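Local coordinates for cell division control protein 4 (Saccharomyces cerevisiae, PDB 3V7D) that serves as the substrate-recognition subunit of an SCF ubiquitin ligase, binding phosphorylated targets such as the CDK inhibitor Sic1 and directing their ubiquitination, at residues G350-F364 against S367-A379. The protein carries 1 engineered substitution. Residues are numbered along the deposited sequence; the frame is centred on the assembly and turned at random.
Sequences GHTALVGLLRLSDKF and SAAADGSIRGWDA
With CG of His351 beside its backbone N (chi1 -59°) and OG of both Ser367 and Ser373 placed between N and the carbonyl carbon (chi1 near 60°), the imidazole is gripped edge-on at both nitrogens. His351 ND1 donates to Ser373 OG at 2.8 Å in a nearly straight bond lying in the ring plane. His351 NE2 lies 2.7 Å from Ser367 OG, a hydrogen bond in which either atom could be the donor. The chain of bonds continues both ways: Ser373 OG donates to the syn lone pair of Asp371 OD1, 2.5 Å away, while Trp377 NE1 donates to Ser367 OG at 3.1 Å, within the indole plane. Asp371, His351, Ser367 and Trp377 match the Asp-His-Ser/Thr-Trp structural tetrad of WD40 repeats, with Ser373 OG inserted between the histidine and the aspartate, here within the sixth WD repeat of the β-propeller domain.

Ala369 CB lies obliquely against the ring, 3.3 Å from His351 ND1, and the aliphatic part of Arg375 slides past it, its guanidinium plane nearly perpendicular to the imidazole. Arg375 NE adds a weak, bent bond to Gly350 O. Further along, the strands pair antiparallel, Ala368 N donating to Leu357 O, and Ala370 N bonds to Leu354 O. Leu354, Leu357 and Ala370 also pack on the bound peptide, whereas His351 and Trp377 lean on Ile334 of the preceding blade.

A leucine in place of His351 would probably leave the buried hydroxyls of Ser367 and Ser373 without their shared partner and free the 350-354 loop to shift. Asp371 OD1, which also accepts from Ser373 N in an Asx turn, is likely to polarise the Ser373 hydroxyl toward accepting from the imidazole, so that directional polar bonds tie the loop entering the blade to its two middle strands and the turn between them.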
loop_
_atom_site.group_PDB
_atom_site.type_symbol
_atom_site.label_atom_id
_atom_site.label_comp_id
_atom_site.label_asym_id
_atom_site.label_seq_id
_atom_site.Cartn_x
_atom_site.Cartn_y
_atom_site.Cartn_z
ATOM N N GLY B 350 20.021 7.844 -11.192
ATOM C CA GLY B 350 20.089 6.393 -11.223
ATOM C C GLY B 350 19.703 5.800 -12.567
ATOM O O GLY B 350 19.425 4.605 -12.680
ATOM N N HIS B 351 19.683 6.648 -13.588
ATOM C CA HIS B 351 19.356 6.230 -14.944
ATOM C C HIS B 351 20.297 6.930 -15.911
ATOM O O HIS B 351 20.745 8.044 -15.646
ATOM C CB HIS B 351 17.915 6.608 -15.295
ATOM C CG HIS B 351 16.887 6.007 -14.388
ATOM N ND1 HIS B 351 16.497 4.688 -14.473
ATOM C CD2 HIS B 351 16.154 6.551 -13.386
ATOM C CE1 HIS B 351 15.572 4.442 -13.562
ATOM N NE2 HIS B 351 15.348 5.556 -12.887
ATOM N N THR B 352 20.590 6.285 -17.035
ATOM C CA THR B 352 21.454 6.882 -18.049
ATOM C C THR B 352 20.680 7.148 -19.332
ATOM O O THR B 352 21.264 7.317 -20.400
ATOM C CB THR B 352 22.673 5.994 -18.359
ATOM O OG1 THR B 352 22.240 4.794 -19.009
ATOM C CG2 THR B 352 23.417 5.635 -17.075
ATOM N N ALA B 353 19.357 7.191 -19.221
ATOM C CA ALA B 353 18.512 7.467 -20.372
ATOM C C ALA B 353 17.273 8.242 -19.943
ATOM O O ALA B 353 17.100 8.536 -18.759
ATOM C CB ALA B 353 18.118 6.167 -21.056
ATOM N N LEU B 354 16.419 8.570 -20.912
ATOM C CA LEU B 354 15.143 9.237 -20.656
ATOM C C LEU B 354 14.370 8.554 -19.527
ATOM O O LEU B 354 14.072 7.363 -19.606
ATOM C CB LEU B 354 14.302 9.218 -21.936
ATOM C CG LEU B 354 13.060 10.100 -22.099
ATOM C CD1 LEU B 354 12.702 10.197 -23.574
ATOM C CD2 LEU B 354 11.870 9.584 -21.317
ATOM N N VAL B 355 14.049 9.303 -18.476
ATOM C CA VAL B 355 13.168 8.782 -17.433
ATOM C C VAL B 355 11.741 9.255 -17.699
ATOM O O VAL B 355 11.428 10.429 -17.503
ATOM C CB VAL B 355 13.599 9.225 -16.019
ATOM C CG1 VAL B 355 12.793 8.469 -14.964
ATOM C CG2 VAL B 355 15.096 8.995 -15.810
ATOM N N GLY B 356 10.882 8.345 -18.146
ATOM C CA GLY B 356 9.532 8.711 -18.538
ATOM C C GLY B 356 8.413 8.103 -17.713
ATOM O O GLY B 356 7.241 8.375 -17.965
ATOM N N LEU B 357 8.758 7.289 -16.721
ATOM C CA LEU B 357 7.739 6.604 -15.930
ATOM C C LEU B 357 8.001 6.710 -14.430
ATOM O O LEU B 357 9.102 6.416 -13.958
ATOM C CB LEU B 357 7.649 5.130 -16.343
ATOM C CG LEU B 357 7.274 4.846 -17.800
ATOM C CD1 LEU B 357 7.571 3.400 -18.180
ATOM C CD2 LEU B 357 5.809 5.172 -18.026
ATOM N N LEU B 358 6.978 7.124 -13.689
ATOM C CA LEU B 358 7.072 7.269 -12.238
ATOM C C LEU B 358 5.854 6.670 -11.569
ATOM O O LEU B 358 4.734 6.825 -12.057
ATOM C CB LEU B 358 7.146 8.743 -11.837
ATOM C CG LEU B 358 8.363 9.571 -12.222
ATOM C CD1 LEU B 358 8.154 11.021 -11.787
ATOM C CD2 LEU B 358 9.621 8.981 -11.602
ATOM N N ARG B 359 6.073 5.995 -10.446
ATOM C CA ARG B 359 4.975 5.521 -9.612
ATOM C C ARG B 359 5.337 5.724 -8.150
ATOM O O ARG B 359 6.509 5.660 -7.779
ATOM C CB ARG B 359 4.681 4.044 -9.871
ATOM C CG ARG B 359 4.130 3.744 -11.252
ATOM C CD ARG B 359 2.630 3.800 -11.281
ATOM N NE ARG B 359 2.109 3.431 -12.593
ATOM C CZ ARG B 359 0.851 3.627 -12.968
ATOM N NH1 ARG B 359 -0.008 4.189 -12.125
ATOM N NH2 ARG B 359 0.454 3.268 -14.181
ATOM N N LEU B 360 4.329 5.978 -7.324
ATOM C CA LEU B 360 4.542 6.152 -5.898
ATOM C C LEU B 360 3.633 5.210 -5.123
ATOM O O LEU B 360 2.411 5.303 -5.218
ATOM C CB LEU B 360 4.273 7.601 -5.491
ATOM C CG LEU B 360 4.538 8.001 -4.038
ATOM C CD1 LEU B 360 5.993 7.751 -3.659
ATOM C CD2 LEU B 360 4.161 9.464 -3.809
ATOM N N SER B 361 4.235 4.281 -4.388
ATOM C CA SER B 361 3.490 3.461 -3.442
ATOM C C SER B 361 3.748 4.028 -2.056
ATOM O O SER B 361 4.506 4.985 -1.915
ATOM C CB SER B 361 3.935 2.000 -3.503
ATOM O OG SER B 361 5.214 1.831 -2.917
ATOM N N ASP B 362 3.129 3.441 -1.039
ATOM C CA ASP B 362 3.286 3.928 0.329
ATOM C C ASP B 362 4.749 4.031 0.765
ATOM O O ASP B 362 5.117 4.965 1.473
ATOM C CB ASP B 362 2.508 3.051 1.320
ATOM C CG ASP B 362 1.010 3.283 1.259
ATOM O OD1 ASP B 362 0.596 4.429 0.980
ATOM O OD2 ASP B 362 0.248 2.319 1.494
ATOM N N LYS B 363 5.587 3.089 0.337
ATOM C CA LYS B 363 6.981 3.093 0.776
ATOM C C LYS B 363 8.021 3.303 -0.332
ATOM O O LYS B 363 9.180 3.606 -0.045
ATOM C CB LYS B 363 7.301 1.830 1.586
ATOM C CG LYS B 363 7.355 0.561 0.782
ATOM C CD LYS B 363 7.477 -0.666 1.686
ATOM C CE LYS B 363 8.837 -0.744 2.370
ATOM N NZ LYS B 363 9.064 -2.057 3.040
ATOM N N PHE B 364 7.615 3.162 -1.590
ATOM C CA PHE B 364 8.567 3.272 -2.697
ATOM C C PHE B 364 8.196 4.344 -3.719
ATOM O O PHE B 364 7.058 4.396 -4.186
ATOM C CB PHE B 364 8.681 1.943 -3.453
ATOM C CG PHE B 364 9.153 0.793 -2.621
ATOM C CD1 PHE B 364 10.353 0.859 -1.933
ATOM C CD2 PHE B 364 8.416 -0.381 -2.569
ATOM C CE1 PHE B 364 10.799 -0.219 -1.180
ATOM C CE2 PHE B 364 8.850 -1.460 -1.823
ATOM C CZ PHE B 364 10.047 -1.379 -1.124
ATOM N N SER B 367 10.932 4.430 -10.480
ATOM C CA SER B 367 11.190 5.085 -11.756
ATOM C C SER B 367 11.740 4.099 -12.781
ATOM O O SER B 367 12.465 3.156 -12.437
ATOM C CB SER B 367 12.176 6.233 -11.570
ATOM O OG SER B 367 13.405 5.747 -11.045
ATOM N N ALA B 368 11.390 4.329 -14.040
ATOM C CA ALA B 368 11.778 3.434 -15.124
ATOM C C ALA B 368 12.234 4.254 -16.323
ATOM O O ALA B 368 11.652 5.296 -16.627
ATOM C CB ALA B 368 10.615 2.525 -15.498
ATOM N N ALA B 369 13.271 3.779 -17.005
ATOM C CA ALA B 369 13.925 4.570 -18.043
ATOM C C ALA B 369 13.998 3.843 -19.381
ATOM O O ALA B 369 13.734 2.644 -19.457
ATOM C CB ALA B 369 15.323 4.987 -17.582
ATOM N N ALA B 370 14.374 4.577 -20.426
ATOM C CA ALA B 370 14.381 4.053 -21.795
ATOM C C ALA B 370 15.546 3.109 -22.088
ATOM O O ALA B 370 15.671 2.600 -23.201
ATOM C CB ALA B 370 14.368 5.206 -22.805
ATOM N N ASP B 371 16.404 2.885 -21.098
ATOM C CA ASP B 371 17.517 1.954 -21.259
ATOM C C ASP B 371 17.188 0.598 -20.640
ATOM O O ASP B 371 18.033 -0.298 -20.595
ATOM C CB ASP B 371 18.793 2.526 -20.642
ATOM C CG ASP B 371 18.661 2.776 -19.151
ATOM O OD1 ASP B 371 17.539 2.640 -18.616
ATOM O OD2 ASP B 371 19.681 3.119 -18.512
ATOM N N GLY B 372 15.960 0.464 -20.146
ATOM C CA GLY B 372 15.508 -0.779 -19.543
ATOM C C GLY B 372 15.748 -0.870 -18.048
ATOM O O GLY B 372 15.522 -1.920 -17.437
ATOM N N SER B 373 16.207 0.224 -17.452
ATOM C CA SER B 373 16.485 0.243 -16.021
ATOM C C SER B 373 15.254 0.654 -15.224
ATOM O O SER B 373 14.457 1.481 -15.668
ATOM C CB SER B 373 17.647 1.188 -15.701
ATOM O OG SER B 373 17.339 2.514 -16.095
ATOM N N ILE B 374 15.116 0.063 -14.044
ATOM C CA ILE B 374 14.057 0.403 -13.111
ATOM C C ILE B 374 14.706 0.625 -11.749
ATOM O O ILE B 374 15.553 -0.165 -11.330
ATOM C CB ILE B 374 13.033 -0.740 -13.004
ATOM C CG1 ILE B 374 12.382 -1.003 -14.362
ATOM C CG2 ILE B 374 11.973 -0.425 -11.959
ATOM C CD1 ILE B 374 11.696 -2.344 -14.450
ATOM N N ARG B 375 14.324 1.701 -11.065
ATOM C CA ARG B 375 14.901 2.018 -9.762
ATOM C C ARG B 375 13.840 2.214 -8.688
ATOM O O ARG B 375 12.824 2.874 -8.913
ATOM C CB ARG B 375 15.761 3.282 -9.846
ATOM C CG ARG B 375 16.969 3.168 -10.743
ATOM C CD ARG B 375 18.142 2.533 -10.023
ATOM N NE ARG B 375 19.295 2.418 -10.910
ATOM C CZ ARG B 375 20.501 2.025 -10.521
ATOM N NH1 ARG B 375 20.722 1.711 -9.252
ATOM N NH2 ARG B 375 21.488 1.952 -11.403
ATOM N N GLY B 376 14.093 1.648 -7.512
ATOM C CA GLY B 376 13.238 1.865 -6.363
ATOM C C GLY B 376 13.904 2.750 -5.325
ATOM O O GLY B 376 15.019 2.477 -4.875
ATOM N N TRP B 377 13.219 3.822 -4.949
ATOM C CA TRP B 377 13.725 4.733 -3.935
ATOM C C TRP B 377 12.747 4.784 -2.776
ATOM O O TRP B 377 11.535 4.680 -2.970
ATOM C CB TRP B 377 13.885 6.138 -4.505
ATOM C CG TRP B 377 14.399 6.195 -5.911
ATOM C CD1 TRP B 377 13.673 6.027 -7.056
ATOM C CD2 TRP B 377 15.741 6.475 -6.326
ATOM N NE1 TRP B 377 14.482 6.173 -8.155
ATOM C CE2 TRP B 377 15.755 6.451 -7.735
ATOM C CE3 TRP B 377 16.930 6.744 -5.644
ATOM C CZ2 TRP B 377 16.915 6.678 -8.474
ATOM C CZ3 TRP B 377 18.079 6.975 -6.381
ATOM C CH2 TRP B 377 18.065 6.936 -7.778
ATOM N N ASP B 378 13.274 4.946 -1.569
ATOM C CA ASP B 378 12.429 5.089 -0.395
ATOM C C ASP B 378 11.524 6.299 -0.589
ATOM O O ASP B 378 11.986 7.368 -0.975
ATOM C CB ASP B 378 13.286 5.259 0.857
ATOM C CG ASP B 378 12.462 5.284 2.117
ATOM O OD1 ASP B 378 12.223 4.197 2.681
ATOM O OD2 ASP B 378 12.041 6.385 2.532
ATOM N N ALA B 379 10.232 6.130 -0.337
ATOM C CA ALA B 379 9.272 7.191 -0.638
ATOM C C ALA B 379 9.455 8.422 0.243
ATOM O O ALA B 379 8.912 9.481 -0.052
ATOM C CB ALA B 379 7.842 6.673 -0.537
HETATM O O HOH W 1 11.148 2.232 1.508
#